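Local coordinates for pirin-like protein (PDB 2P17), which is of unknown function but binds one iron ion per subunit and belongs to the pirin family of two-domain cupin proteins, at residues 65-71 against 107-112; 21-27 against 42-48; 185-189 against 218-222; 73-78 against 126-130; 164-168 against 241-245. All blocks are in the same frame, centred on the assembly; numbering follows the deposited sequence.

Overall arrangement
Contacts 1 and 2 neighbour each other in the N-terminal cupin domain, centres 10 Å apart; strand 109-117 of contact 1 pairs with strand 39-47 of contact 2, and His110 hydrogen-bonds Glu44. Contact 4 follows contact 1 along the chain, through strands 71-75 and 128-132. The centres of contacts 1 and 4 are 19 Å apart. Contacts 3 and 5 touch in the C-terminal half, 11 Å between centres, on the other side of the chain's centre from contacts 1 and 2. Along the chain, contact 2 closes first, contacts 1 and 4 interleave, and contact 3 nests inside the loop closed by contact 5. Contacts 1, 2 and 4 thus belong to the iron-bearing domain, while 3 and 5 join strands and loops of the C-terminal half.

Contact 1: 65-71 against 107-112; sequences YVISGEL and STVHSL
Two consecutive amides, those of Ile67 and Ser68, converge on the single carbonyl oxygen of His110, the signature of a classic beta bulge. It interrupts the antiparallel pairing of strands 60-66 and 109-117 in the N-terminal cupin domain. Ile67 N is the nearer donor, 2.7 Å from His110 O, but its bond is bent to 138° at the hydrogen. Ser68 N lies farther away, 3.2 Å from His110 O, yet arrives in the carbonyl plane on a lone pair. The register slips by one residue as a result: Tyr65 pairs with Leu112 and Val66 with Ser111 before the bulge, whereas Ser68 takes His110 after it.

The inserted residue turns its side chain toward the opposing strand. With CG1 beside the backbone N (chi1 -56°) and the chain extended beyond, Ile67 carries CD1 over the centre of the His110 ring, 3.4 Å from the centroid, a CH-pi contact. That methyl also packs on Leu112 CG. Both ring nitrogens of His110 have polar partners: NE2 bonds Glu44 of strand 39-47, and ND1 meets, in the ring plane, a water 2.8 Å away that also binds Ser68 OG. A second water joins Ser68 OG to Thr108 O. These bonds fix the rotation of the imidazole beneath the isoleucine.

Farther on, Leu71 CD1 and Val109 CG2 pack 4.1 Å apart, and the leucine side chain lies near Glu101, a predicted iron ligand. At the end of the pairing Ser107 OG accepts from Glu70 N at 2.9 Å, nearly straight at 164°.

Contact 2: 21-27 against 42-48; sequences IHRSGSV and LMEDIFE
The His22 ring meets the neighbouring strand by its edge: Asp45 OD1 and Ile46 O both lie near its plane, while the ring pairs edge-to-face with Phe52. NE2 donates to Asp45 OD1 over 2.7 Å at 173°, with the acceptor practically in the ring plane. The carboxylate is turned differently, its plane 28° from the ring, and OD1 is met on the anti side, somewhat out of plane. His22 reaches this diagonal partner because its CG stands opposite the backbone N (chi1 -176°), which swings the ring along the sheet. Phe47, directly across from His22, brings CB to 3.8 Å from His22 CD2 while its ring leads away and also pairs with Phe52. On the other face of the sheet, Ile46 CD1 sits at the edge of the Arg23 guanidinium, 4.3 Å from NH1.

Between these two layers of side chains runs a regular antiparallel ladder. Arg23 and Ile46 exchange two backbone bonds, as do Gly25 and Glu44; Val27 N to Leu42 O, 2.9 Å, extends the series at one end and Glu48 N to Ile21 O at the other. Val27 and Leu42 lie side by side, with CG1 of Val27 3.7 Å from CD2 of Leu42.

Strand 22-26 is flanked by strand 3-19, where Thr17 binds Arg23 NE and Asn18 binds Ser24 OG. Strand 39-47 pairs on with strand 109-117, and the Phe47 side chain lies about 5 Å from that of Glu101, a predicted iron ligand.

Contact 3: 185-189 against 218-222; sequences PGHYN and RHNRG
Gly186 and His187 occupy the middle of a type I beta turn, closed by Tyr188 N to Pro185 O at 3.0 Å, and loop 218-222 passes this turn with the two end-to-end directions 129° apart. Direct backbone bonding is slight: His219 N reaches Gly186 O only weakly, and Gly186 CA makes a CA-H...O contact with Asn220 O.

Side chains meet at both ends. His187 and Arg221 lie side by side and point the same way, their CB atoms 3.8 Å apart. Arg221, extended from CG to NE, then places NH1 over one face of the imidazole toward its rim, the guanidinium plane inclined 53° to the ring; CD1 of Tyr188 covers the opposite face. His187 NE2 is engaged by Glu243. At the other end the bent Arg218 chain folds its guanidinium onto the Asn189 amide, the planes 24° apart and stacked. Arg218 CD comes within 3.2 Å of Asn189 OD1, while Asn189 ND2 is turned to the carbonyls of Glu35 and Asp37.

Three waters fill in the polar links between these loops of the C-terminal cupin domain. One accepts from Arg218 NE, 3.0 Å away, and from His219 N, and lies within hydrogen-bonding distance of the carbonyls of Gly186 and Tyr188. Another joins His187 O to Arg218 NH2 at the guanidinium edge, and a third lies 2.8 Å from both His187 ND1 and Gly222 N. The chemistry implies loops joined chiefly by water, by one amide-guanidinium stack and by the side-by-side packing of His187 and Arg221, with Arg218 using its face for the amide and its edge for solvent.

Contact 4: 73-78 against 126-130; sequences HFDSKA and EPRYQ
His73 and Tyr129 form an offset stack, their rings approaching from opposite directions with centroids 4.2 Å apart and planes only 8° from parallel. This pair joins strand 71-75, of the sheet that also carries strands 55-57 and 97-103, to strand 128-132 on the other sheet of the N-terminal cupin fold. The overlap is off-centre: Tyr129 CE1 lies over one imidazole face toward its rim, 3.3 Å from His73 NE2. Alongside, Asp75 OD2 approaches Tyr129 CD1 to 3.5 Å, its carboxylate inclined to the phenol ring.

The rings are held in place by the next layer of bonds. His73 NE2 donates to Asp75 OD2 across 2.6 Å at 170°, in the imidazole plane and on the anti lone pair of the oxygen. His73 ND1 bonds Glu101 OE2, so carboxylates at both nitrogens set the rotation of the ring; if Glu101 binds iron, as predicted, His73 would be a second-shell residue that positions it. The phenol is fixed at its far end, where Tyr129 OH bonds Ser81 and Gln89.

Asp75 is positioned in turn by the chain that follows it. Its OD1 accepts from Lys77 N, an Asx turn, and from Ala78 N at 2.7 Å; the chi1 of 71° puts the carboxylate between the backbone N and carbonyl carbon, where it reaches both the histidine and these amides. The turn also brings Ala78 CB against Tyr129 CB. Outermost, Lys77 bends at chi2 and chi4 across Pro127 at about a right angle, leaving its CE 3.6 Å from Pro127 O.

Contact 5: 164-168 against 241-245; sequences IVPVT and AGEPV
Glu243 crosses the ring of Pro166 at a slant, touching it with CB, CD and OE1. Its CB starts 3.9 Å from Pro166 CD, and with CG opposite the backbone N (chi1 177°) the chain runs out extended. CG carries it onward, and the carboxylate carbon CD passes within 4.1 Å of both CG and CD of Pro166. At the tip the two oxygens diverge: OE1 rests 3.5 Å from Pro166 CD, a van der Waals approach to the ring, while OE2 is taken by His187 of the neighbouring turn.

The backbones behind it pair as the antiparallel strands 167-174 and 235-242 of the C-terminal half of the molecule. Thr168 and Ala241 exchange bonds in both directions, the shorter being Thr168 N to Ala241 O at 2.7 Å. Val167 and Gly242 form the next, non-hydrogen-bonded pair. Beyond it a single bond remains, Glu243 N to Pro166 O, 3.0 Å and 160° at the hydrogen, since the proline nitrogen has no hydrogen to donate back. In place of that return bond a methyl comes up to the carbonyl: Val165 CG1 is 3.3 Å from Glu243 O. The other methyl, CG2, packs on Val245 CG2 at 3.7 Å. Val167 touches Trp90 of strand 88-92, so the ladder also borders the N-terminal domain.

Chemically, the strand pairing passes from reciprocal amide bonds to a single one at the proline, and then to valine-valine packing. The glutamate spans both kinds of surface, its CB and OE1 against the proline ring and OE2 hydrogen-bonded to His187.

Contact 1: 65-71 against 107-112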
# COMPACT_ATOMS: atom_id res chain seq x y z
N TYR A 65 4.35 3.70 -3.44
CA TYR A 65 5.44 2.73 -3.36
C TYR A 65 6.08 2.64 -4.74
O TYR A 65 5.38 2.40 -5.74
CB TYR A 65 4.94 1.35 -2.89
CG TYR A 65 6.02 0.27 -2.95
CD1 TYR A 65 6.81 -0.02 -1.84
CD2 TYR A 65 6.25 -0.43 -4.13
CE1 TYR A 65 7.80 -1.00 -1.89
CE2 TYR A 65 7.25 -1.42 -4.20
CZ TYR A 65 8.02 -1.69 -3.08
OH TYR A 65 9.01 -2.66 -3.17
N VAL A 66 7.39 2.85 -4.82
CA VAL A 66 8.10 2.75 -6.09
C VAL A 66 8.62 1.33 -6.27
O VAL A 66 9.46 0.86 -5.49
CB VAL A 66 9.24 3.80 -6.20
CG1 VAL A 66 10.05 3.58 -7.47
CG2 VAL A 66 8.66 5.20 -6.18
N ILE A 67 8.11 0.63 -7.28
CA ILE A 67 8.57 -0.73 -7.57
C ILE A 67 9.93 -0.66 -8.24
O ILE A 67 10.87 -1.36 -7.84
CB ILE A 67 7.55 -1.51 -8.44
CG1 ILE A 67 6.17 -1.53 -7.78
CG2 ILE A 67 8.07 -2.94 -8.72
CD1 ILE A 67 5.04 -2.04 -8.69
N SER A 68 10.03 0.19 -9.27
CA SER A 68 11.27 0.37 -10.00
C SER A 68 11.34 1.77 -10.59
O SER A 68 10.31 2.46 -10.71
CB SER A 68 11.40 -0.69 -11.11
OG SER A 68 10.37 -0.56 -12.07
N GLY A 69 12.54 2.20 -10.94
CA GLY A 69 12.75 3.53 -11.49
C GLY A 69 13.06 4.57 -10.42
O GLY A 69 13.05 4.27 -9.22
N GLU A 70 13.35 5.79 -10.88
CA GLU A 70 13.71 6.89 -10.00
C GLU A 70 12.66 7.97 -10.13
O GLU A 70 12.44 8.50 -11.22
CB GLU A 70 15.10 7.43 -10.34
CG GLU A 70 16.23 6.39 -10.27
CD GLU A 70 16.51 5.88 -8.86
OE1 GLU A 70 16.20 6.58 -7.87
OE2 GLU A 70 17.07 4.76 -8.74
N LEU A 71 11.99 8.27 -9.02
CA LEU A 71 10.88 9.22 -9.01
C LEU A 71 11.26 10.56 -8.38
O LEU A 71 11.90 10.59 -7.33
CB LEU A 71 9.67 8.63 -8.28
CG LEU A 71 8.33 9.38 -8.30
CD1 LEU A 71 7.82 9.55 -9.72
CD2 LEU A 71 7.29 8.67 -7.45
N SER A 107 14.38 7.73 -16.96
CA SER A 107 13.88 6.67 -16.09
C SER A 107 12.41 6.37 -16.34
O SER A 107 11.62 7.29 -16.59
CB SER A 107 14.10 7.05 -14.62
OG SER A 107 13.74 5.98 -13.76
N THR A 108 12.05 5.10 -16.29
CA THR A 108 10.66 4.68 -16.28
C THR A 108 10.31 4.26 -14.86
O THR A 108 10.97 3.40 -14.28
CB THR A 108 10.42 3.49 -17.23
OG1 THR A 108 10.71 3.90 -18.57
CG2 THR A 108 8.97 3.03 -17.16
N VAL A 109 9.28 4.89 -14.29
CA VAL A 109 8.83 4.55 -12.94
C VAL A 109 7.68 3.57 -12.98
O VAL A 109 6.72 3.78 -13.72
CB VAL A 109 8.44 5.82 -12.14
CG1 VAL A 109 7.75 5.48 -10.81
CG2 VAL A 109 9.68 6.65 -11.85
N HIS A 110 7.79 2.50 -12.20
CA HIS A 110 6.68 1.59 -11.95
C HIS A 110 6.30 1.79 -10.50
O HIS A 110 7.14 1.57 -9.62
CB HIS A 110 7.15 0.15 -12.21
CG HIS A 110 6.08 -0.89 -12.15
ND1 HIS A 110 6.35 -2.23 -12.20
CD2 HIS A 110 4.73 -0.78 -12.03
CE1 HIS A 110 5.22 -2.92 -12.13
NE2 HIS A 110 4.22 -2.06 -12.02
N SER A 111 5.07 2.23 -10.24
CA SER A 111 4.65 2.58 -8.87
C SER A 111 3.25 2.09 -8.53
O SER A 111 2.45 1.75 -9.41
CB SER A 111 4.72 4.09 -8.66
OG SER A 111 3.86 4.78 -9.55
N LEU A 112 2.98 2.05 -7.23
CA LEU A 112 1.63 1.79 -6.72
C LEU A 112 1.21 3.00 -5.91
O LEU A 112 1.92 3.39 -4.98
CB LEU A 112 1.62 0.55 -5.84
CG LEU A 112 1.78 -0.75 -6.61
CD1 LEU A 112 2.24 -1.86 -5.70
CD2 LEU A 112 0.46 -1.11 -7.31
O HOH W 1 9.02 -2.86 -12.43
O HOH W 2 11.25 0.74 -14.26

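Contact 2: 21-27 against 42-48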
# COMPACT_ATOMS: atom_id res chain seq x y z
N ILE A 21 3.64 7.00 -23.20
CA ILE A 21 4.51 7.14 -22.02
C ILE A 21 3.85 6.68 -20.71
O ILE A 21 4.43 6.86 -19.63
CB ILE A 21 5.05 8.60 -21.88
CG1 ILE A 21 3.91 9.62 -21.73
CG2 ILE A 21 5.97 8.94 -23.06
CD1 ILE A 21 4.39 11.03 -21.36
N HIS A 22 2.67 6.07 -20.80
CA HIS A 22 1.91 5.74 -19.60
C HIS A 22 0.99 4.54 -19.76
O HIS A 22 0.12 4.52 -20.63
CB HIS A 22 1.10 6.97 -19.17
CG HIS A 22 0.34 6.81 -17.89
ND1 HIS A 22 -0.82 7.51 -17.62
CD2 HIS A 22 0.59 6.06 -16.78
CE1 HIS A 22 -1.26 7.19 -16.42
NE2 HIS A 22 -0.44 6.31 -15.89
N ARG A 23 1.23 3.53 -18.93
CA ARG A 23 0.34 2.38 -18.80
C ARG A 23 -0.17 2.35 -17.36
O ARG A 23 0.54 2.76 -16.44
CB ARG A 23 1.07 1.07 -19.10
CG ARG A 23 1.59 0.97 -20.53
CD ARG A 23 2.13 -0.42 -20.83
NE ARG A 23 1.05 -1.38 -21.06
CZ ARG A 23 0.77 -2.43 -20.28
NH1 ARG A 23 1.51 -2.68 -19.20
NH2 ARG A 23 -0.23 -3.23 -20.59
N SER A 24 -1.39 1.87 -17.16
CA SER A 24 -1.93 1.84 -15.80
C SER A 24 -2.87 0.68 -15.54
O SER A 24 -3.42 0.11 -16.48
CB SER A 24 -2.63 3.16 -15.44
OG SER A 24 -3.74 3.38 -16.28
N GLY A 25 -3.04 0.37 -14.26
CA GLY A 25 -3.98 -0.70 -13.87
C GLY A 25 -4.68 -0.36 -12.58
O GLY A 25 -4.06 0.19 -11.68
N SER A 26 -5.97 -0.67 -12.51
CA SER A 26 -6.74 -0.45 -11.29
C SER A 26 -6.66 -1.68 -10.40
O SER A 26 -7.01 -2.79 -10.82
CB SER A 26 -8.21 -0.10 -11.59
OG SER A 26 -8.35 1.30 -11.74
N VAL A 27 -6.15 -1.49 -9.19
CA VAL A 27 -6.04 -2.57 -8.21
C VAL A 27 -7.27 -2.52 -7.29
O VAL A 27 -7.97 -3.52 -7.10
CB VAL A 27 -4.71 -2.51 -7.42
CG1 VAL A 27 -4.53 -3.76 -6.57
CG2 VAL A 27 -3.50 -2.33 -8.37
N LEU A 42 -6.41 2.19 -5.35
CA LEU A 42 -5.01 1.82 -5.49
C LEU A 42 -4.76 1.63 -6.97
O LEU A 42 -5.42 0.80 -7.61
CB LEU A 42 -4.70 0.52 -4.74
CG LEU A 42 -3.25 0.01 -4.89
CD1 LEU A 42 -2.20 1.02 -4.40
CD2 LEU A 42 -3.10 -1.30 -4.15
N MSE A 43 -3.83 2.42 -7.50
CA MSE A 43 -3.54 2.43 -8.93
C MSE A 43 -2.09 2.03 -9.18
O MSE A 43 -1.19 2.49 -8.47
CB MSE A 43 -3.77 3.84 -9.47
CG MSE A 43 -3.56 3.99 -10.94
SE MSE A 43 -4.35 5.64 -11.52
CE MSE A 43 -6.19 5.28 -11.01
N GLU A 44 -1.89 1.18 -10.18
CA GLU A 44 -0.56 0.81 -10.66
C GLU A 44 -0.26 1.64 -11.89
O GLU A 44 -1.08 1.74 -12.79
CB GLU A 44 -0.50 -0.67 -11.00
CG GLU A 44 0.85 -1.12 -11.56
CD GLU A 44 0.81 -2.50 -12.21
OE1 GLU A 44 -0.23 -2.88 -12.79
OE2 GLU A 44 1.85 -3.18 -12.17
N ASP A 45 0.93 2.25 -11.91
CA ASP A 45 1.34 3.09 -13.04
C ASP A 45 2.73 2.72 -13.51
O ASP A 45 3.62 2.46 -12.70
CB ASP A 45 1.30 4.57 -12.67
CG ASP A 45 -0.11 5.07 -12.43
OD1 ASP A 45 -0.82 5.32 -13.42
OD2 ASP A 45 -0.49 5.21 -11.26
N ILE A 46 2.91 2.70 -14.83
CA ILE A 46 4.22 2.62 -15.43
C ILE A 46 4.32 3.85 -16.31
O ILE A 46 3.54 3.99 -17.26
CB ILE A 46 4.40 1.34 -16.27
CG1 ILE A 46 4.20 0.10 -15.39
CG2 ILE A 46 5.77 1.34 -16.97
CD1 ILE A 46 4.18 -1.20 -16.14
N PHE A 47 5.25 4.75 -16.01
CA PHE A 47 5.24 6.06 -16.67
C PHE A 47 6.61 6.69 -16.86
O PHE A 47 7.55 6.37 -16.13
CB PHE A 47 4.23 7.02 -16.01
CG PHE A 47 4.50 7.32 -14.56
CD1 PHE A 47 4.90 8.60 -14.17
CD2 PHE A 47 4.33 6.35 -13.57
CE1 PHE A 47 5.12 8.90 -12.83
CE2 PHE A 47 4.56 6.63 -12.23
CZ PHE A 47 4.96 7.92 -11.85
N GLU A 48 6.69 7.58 -17.85
CA GLU A 48 7.92 8.30 -18.14
C GLU A 48 7.78 9.78 -17.80
O GLU A 48 6.68 10.26 -17.49
CB GLU A 48 8.29 8.12 -19.62
CG GLU A 48 8.61 6.66 -19.99
CD GLU A 48 8.76 6.41 -21.49
OE1 GLU A 48 9.44 7.21 -22.18
OE2 GLU A 48 8.21 5.40 -21.96

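Contact 3: 185-189 against 218-222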
# COMPACT_ATOMS: atom_id res chain seq x y z
N PRO A 185 -5.60 -6.21 13.86
CA PRO A 185 -6.79 -6.02 14.70
C PRO A 185 -8.03 -6.43 13.92
O PRO A 185 -8.10 -6.21 12.70
CB PRO A 185 -6.79 -4.53 14.99
CG PRO A 185 -5.32 -4.12 14.83
CD PRO A 185 -4.81 -4.97 13.72
N GLY A 186 -9.02 -7.00 14.60
CA GLY A 186 -10.18 -7.57 13.91
C GLY A 186 -10.99 -6.59 13.07
O GLY A 186 -11.61 -6.98 12.06
N HIS A 187 -10.97 -5.32 13.45
CA HIS A 187 -11.77 -4.33 12.74
C HIS A 187 -11.04 -3.74 11.53
O HIS A 187 -11.64 -3.02 10.73
CB HIS A 187 -12.24 -3.22 13.68
CG HIS A 187 -11.14 -2.34 14.18
ND1 HIS A 187 -10.08 -2.80 14.94
CD2 HIS A 187 -10.92 -1.01 14.01
CE1 HIS A 187 -9.27 -1.80 15.22
NE2 HIS A 187 -9.75 -0.70 14.67
N TYR A 188 -9.75 -4.06 11.37
CA TYR A 188 -9.02 -3.54 10.21
C TYR A 188 -9.56 -4.19 8.93
O TYR A 188 -9.96 -5.36 8.92
CB TYR A 188 -7.52 -3.82 10.31
CG TYR A 188 -6.68 -2.80 11.05
CD1 TYR A 188 -7.17 -2.08 12.14
CD2 TYR A 188 -5.35 -2.58 10.67
CE1 TYR A 188 -6.36 -1.18 12.81
CE2 TYR A 188 -4.54 -1.67 11.33
CZ TYR A 188 -5.05 -0.97 12.40
OH TYR A 188 -4.24 -0.08 13.10
N ASN A 189 -9.52 -3.42 7.85
CA ASN A 189 -9.95 -3.84 6.54
C ASN A 189 -8.73 -3.78 5.65
O ASN A 189 -8.01 -2.78 5.64
CB ASN A 189 -11.06 -2.90 6.05
CG ASN A 189 -11.68 -3.32 4.73
OD1 ASN A 189 -11.64 -4.49 4.35
ND2 ASN A 189 -12.28 -2.37 4.04
N ARG A 218 -13.49 -9.87 6.78
CA ARG A 218 -13.71 -8.91 7.85
C ARG A 218 -14.03 -9.61 9.15
O ARG A 218 -14.63 -10.69 9.16
CB ARG A 218 -14.88 -8.00 7.48
CG ARG A 218 -14.67 -7.18 6.20
CD ARG A 218 -13.62 -6.08 6.36
NE ARG A 218 -14.06 -4.99 7.23
CZ ARG A 218 -14.75 -3.91 6.84
NH1 ARG A 218 -15.14 -3.74 5.58
NH2 ARG A 218 -15.09 -2.99 7.74
N HIS A 219 -13.61 -8.99 10.25
CA HIS A 219 -13.83 -9.55 11.58
C HIS A 219 -14.34 -8.46 12.52
O HIS A 219 -14.69 -7.37 12.07
CB HIS A 219 -12.54 -10.25 12.04
CG HIS A 219 -12.13 -11.34 11.10
ND1 HIS A 219 -12.58 -12.63 11.23
CD2 HIS A 219 -11.41 -11.30 9.96
CE1 HIS A 219 -12.12 -13.36 10.23
NE2 HIS A 219 -11.40 -12.58 9.45
N ASN A 220 -14.41 -8.76 13.81
CA ASN A 220 -14.98 -7.85 14.79
C ASN A 220 -13.93 -7.04 15.51
O ASN A 220 -12.83 -7.53 15.77
CB ASN A 220 -15.77 -8.64 15.84
CG ASN A 220 -16.91 -9.43 15.24
OD1 ASN A 220 -17.84 -8.85 14.69
ND2 ASN A 220 -16.85 -10.75 15.36
N ARG A 221 -14.28 -5.81 15.86
CA ARG A 221 -13.41 -4.99 16.70
C ARG A 221 -13.10 -5.75 17.99
O ARG A 221 -13.97 -6.42 18.57
CB ARG A 221 -14.09 -3.65 17.02
CG ARG A 221 -13.20 -2.64 17.73
CD ARG A 221 -14.00 -1.46 18.26
NE ARG A 221 -13.17 -0.59 19.08
CZ ARG A 221 -12.39 0.39 18.61
NH1 ARG A 221 -12.34 0.65 17.30
NH2 ARG A 221 -11.67 1.12 19.45
N GLY A 222 -11.85 -5.66 18.42
CA GLY A 222 -11.41 -6.32 19.65
C GLY A 222 -10.88 -7.72 19.46
O GLY A 222 -10.33 -8.31 20.40
O HOH W 3 -12.68 -6.20 9.63
O HOH W 4 -14.32 -3.03 10.48
O HOH W 5 -9.72 -4.38 17.20

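Contact 4: 73-78 against 126-130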
# COMPACT_ATOMS: atom_id res chain seq x y z
N HIS A 73 9.57 13.75 -6.68
CA HIS A 73 8.33 14.21 -6.07
C HIS A 73 8.34 15.72 -5.86
O HIS A 73 9.35 16.30 -5.45
CB HIS A 73 8.10 13.54 -4.72
CG HIS A 73 7.04 14.19 -3.90
ND1 HIS A 73 5.70 13.94 -4.10
CD2 HIS A 73 7.11 15.11 -2.90
CE1 HIS A 73 4.99 14.67 -3.26
NE2 HIS A 73 5.82 15.39 -2.52
N PHE A 74 7.21 16.36 -6.13
CA PHE A 74 6.99 17.73 -5.71
C PHE A 74 5.67 17.85 -4.96
O PHE A 74 4.66 17.28 -5.37
CB PHE A 74 6.98 18.68 -6.91
CG PHE A 74 6.47 20.04 -6.56
CD1 PHE A 74 7.30 20.97 -5.94
CD2 PHE A 74 5.14 20.38 -6.80
CE1 PHE A 74 6.82 22.23 -5.58
CE2 PHE A 74 4.65 21.64 -6.44
CZ PHE A 74 5.50 22.56 -5.84
N ASP A 75 5.67 18.64 -3.88
CA ASP A 75 4.42 19.16 -3.35
C ASP A 75 4.59 20.60 -2.84
O ASP A 75 5.70 21.05 -2.54
CB ASP A 75 3.81 18.23 -2.28
CG ASP A 75 4.60 18.23 -1.00
OD1 ASP A 75 4.48 19.21 -0.23
OD2 ASP A 75 5.33 17.25 -0.75
N SER A 76 3.47 21.32 -2.75
CA SER A 76 3.49 22.74 -2.43
C SER A 76 3.64 23.07 -0.95
O SER A 76 3.66 24.24 -0.58
CB SER A 76 2.24 23.43 -3.00
OG SER A 76 1.05 22.86 -2.47
N LYS A 77 3.75 22.03 -0.12
CA LYS A 77 4.08 22.22 1.28
C LYS A 77 5.59 22.08 1.51
O LYS A 77 6.23 23.00 2.03
CB LYS A 77 3.29 21.25 2.18
CG LYS A 77 3.57 21.38 3.69
CD LYS A 77 3.07 22.72 4.21
CE LYS A 77 3.08 22.77 5.74
NZ LYS A 77 4.46 22.91 6.28
N ALA A 78 6.14 20.94 1.10
CA ALA A 78 7.52 20.57 1.42
C ALA A 78 8.51 20.75 0.26
O ALA A 78 9.73 20.73 0.47
CB ALA A 78 7.58 19.15 1.96
N GLU A 126 -3.31 20.24 8.50
CA GLU A 126 -2.23 20.81 7.71
C GLU A 126 -1.65 19.74 6.79
O GLU A 126 -1.52 18.59 7.20
CB GLU A 126 -1.12 21.35 8.61
CG GLU A 126 -1.48 22.61 9.41
CD GLU A 126 -1.55 23.86 8.57
OE1 GLU A 126 -0.87 23.94 7.52
OE2 GLU A 126 -2.29 24.79 8.97
N PRO A 127 -1.30 20.12 5.54
CA PRO A 127 -0.60 19.14 4.70
C PRO A 127 0.75 18.77 5.29
O PRO A 127 1.39 19.58 5.97
CB PRO A 127 -0.43 19.86 3.35
CG PRO A 127 -0.71 21.30 3.62
CD PRO A 127 -1.54 21.41 4.85
N ARG A 128 1.18 17.54 5.02
CA ARG A 128 2.42 17.01 5.58
C ARG A 128 2.96 15.98 4.60
O ARG A 128 2.19 15.27 3.94
CB ARG A 128 2.14 16.39 6.97
CG ARG A 128 3.19 15.48 7.58
CD ARG A 128 2.72 15.01 8.97
NE ARG A 128 1.62 14.03 8.98
CZ ARG A 128 0.93 13.72 10.09
NH1 ARG A 128 1.21 14.34 11.23
NH2 ARG A 128 -0.05 12.82 10.07
N TYR A 129 4.28 15.90 4.51
CA TYR A 129 4.96 14.96 3.63
C TYR A 129 5.96 14.16 4.44
O TYR A 129 6.72 14.71 5.23
CB TYR A 129 5.66 15.70 2.49
CG TYR A 129 6.43 14.78 1.57
CD1 TYR A 129 5.77 14.01 0.61
CD2 TYR A 129 7.82 14.69 1.65
CE1 TYR A 129 6.46 13.16 -0.22
CE2 TYR A 129 8.54 13.83 0.81
CZ TYR A 129 7.85 13.08 -0.12
OH TYR A 129 8.54 12.24 -0.97
N GLN A 130 5.94 12.84 4.24
CA GLN A 130 6.92 11.94 4.85
C GLN A 130 7.60 11.12 3.76
O GLN A 130 6.93 10.45 2.98
CB GLN A 130 6.25 11.01 5.85
CG GLN A 130 5.44 11.69 6.90
CD GLN A 130 4.75 10.70 7.80
OE1 GLN A 130 5.39 10.04 8.63
NE2 GLN A 130 3.43 10.57 7.65

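Contact 5: 164-168 against 241-245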
# COMPACT_ATOMS: atom_id res chain seq x y z
N ILE A 164 -2.82 9.35 10.57
CA ILE A 164 -4.09 9.86 11.05
C ILE A 164 -5.01 8.63 11.18
O ILE A 164 -5.25 8.16 12.30
CB ILE A 164 -4.62 10.98 10.13
CG1 ILE A 164 -3.71 12.22 10.29
CG2 ILE A 164 -6.05 11.34 10.48
CD1 ILE A 164 -3.83 13.24 9.20
N VAL A 165 -5.50 8.09 10.07
CA VAL A 165 -6.13 6.78 10.11
C VAL A 165 -5.02 5.76 10.34
O VAL A 165 -4.05 5.72 9.58
CB VAL A 165 -6.87 6.44 8.78
CG1 VAL A 165 -7.24 4.96 8.70
CG2 VAL A 165 -8.12 7.29 8.62
N PRO A 166 -5.15 4.92 11.38
CA PRO A 166 -4.16 3.84 11.55
C PRO A 166 -4.12 2.93 10.33
O PRO A 166 -5.14 2.36 9.94
CB PRO A 166 -4.67 3.07 12.78
CG PRO A 166 -5.46 4.09 13.56
CD PRO A 166 -6.15 4.90 12.47
N VAL A 167 -2.94 2.81 9.74
CA VAL A 167 -2.72 1.95 8.58
C VAL A 167 -1.49 1.09 8.82
O VAL A 167 -0.42 1.60 9.19
CB VAL A 167 -2.53 2.78 7.28
CG1 VAL A 167 -2.14 1.89 6.08
CG2 VAL A 167 -3.79 3.56 6.95
N THR A 168 -1.63 -0.20 8.62
CA THR A 168 -0.50 -1.11 8.60
C THR A 168 -0.13 -1.38 7.15
O THR A 168 -0.97 -1.81 6.36
CB THR A 168 -0.82 -2.39 9.36
OG1 THR A 168 -0.82 -2.09 10.77
CG2 THR A 168 0.20 -3.50 9.06
N ALA A 241 -3.55 -2.61 5.38
CA ALA A 241 -4.76 -2.80 6.17
C ALA A 241 -4.94 -1.59 7.05
O ALA A 241 -3.96 -1.05 7.55
CB ALA A 241 -4.66 -4.06 7.01
N GLY A 242 -6.17 -1.15 7.23
CA GLY A 242 -6.38 0.06 8.01
C GLY A 242 -7.68 0.05 8.78
O GLY A 242 -8.56 -0.77 8.54
N GLU A 243 -7.79 1.01 9.69
CA GLU A 243 -8.99 1.15 10.49
C GLU A 243 -10.05 1.90 9.68
O GLU A 243 -9.83 3.04 9.29
CB GLU A 243 -8.66 1.95 11.73
CG GLU A 243 -9.83 2.24 12.62
CD GLU A 243 -9.38 2.85 13.92
OE1 GLU A 243 -9.19 4.08 13.95
OE2 GLU A 243 -9.22 2.09 14.90
N PRO A 244 -11.21 1.26 9.41
CA PRO A 244 -12.27 1.98 8.69
C PRO A 244 -12.70 3.29 9.34
O PRO A 244 -12.74 3.39 10.57
CB PRO A 244 -13.44 0.98 8.67
CG PRO A 244 -12.76 -0.35 8.72
CD PRO A 244 -11.61 -0.14 9.69
N VAL A 245 -13.00 4.27 8.49
CA VAL A 245 -13.44 5.60 8.93
C VAL A 245 -14.92 5.56 9.30
O VAL A 245 -15.34 6.21 10.26
CB VAL A 245 -13.15 6.67 7.85
CG1 VAL A 245 -13.70 8.01 8.26
CG2 VAL A 245 -11.66 6.78 7.59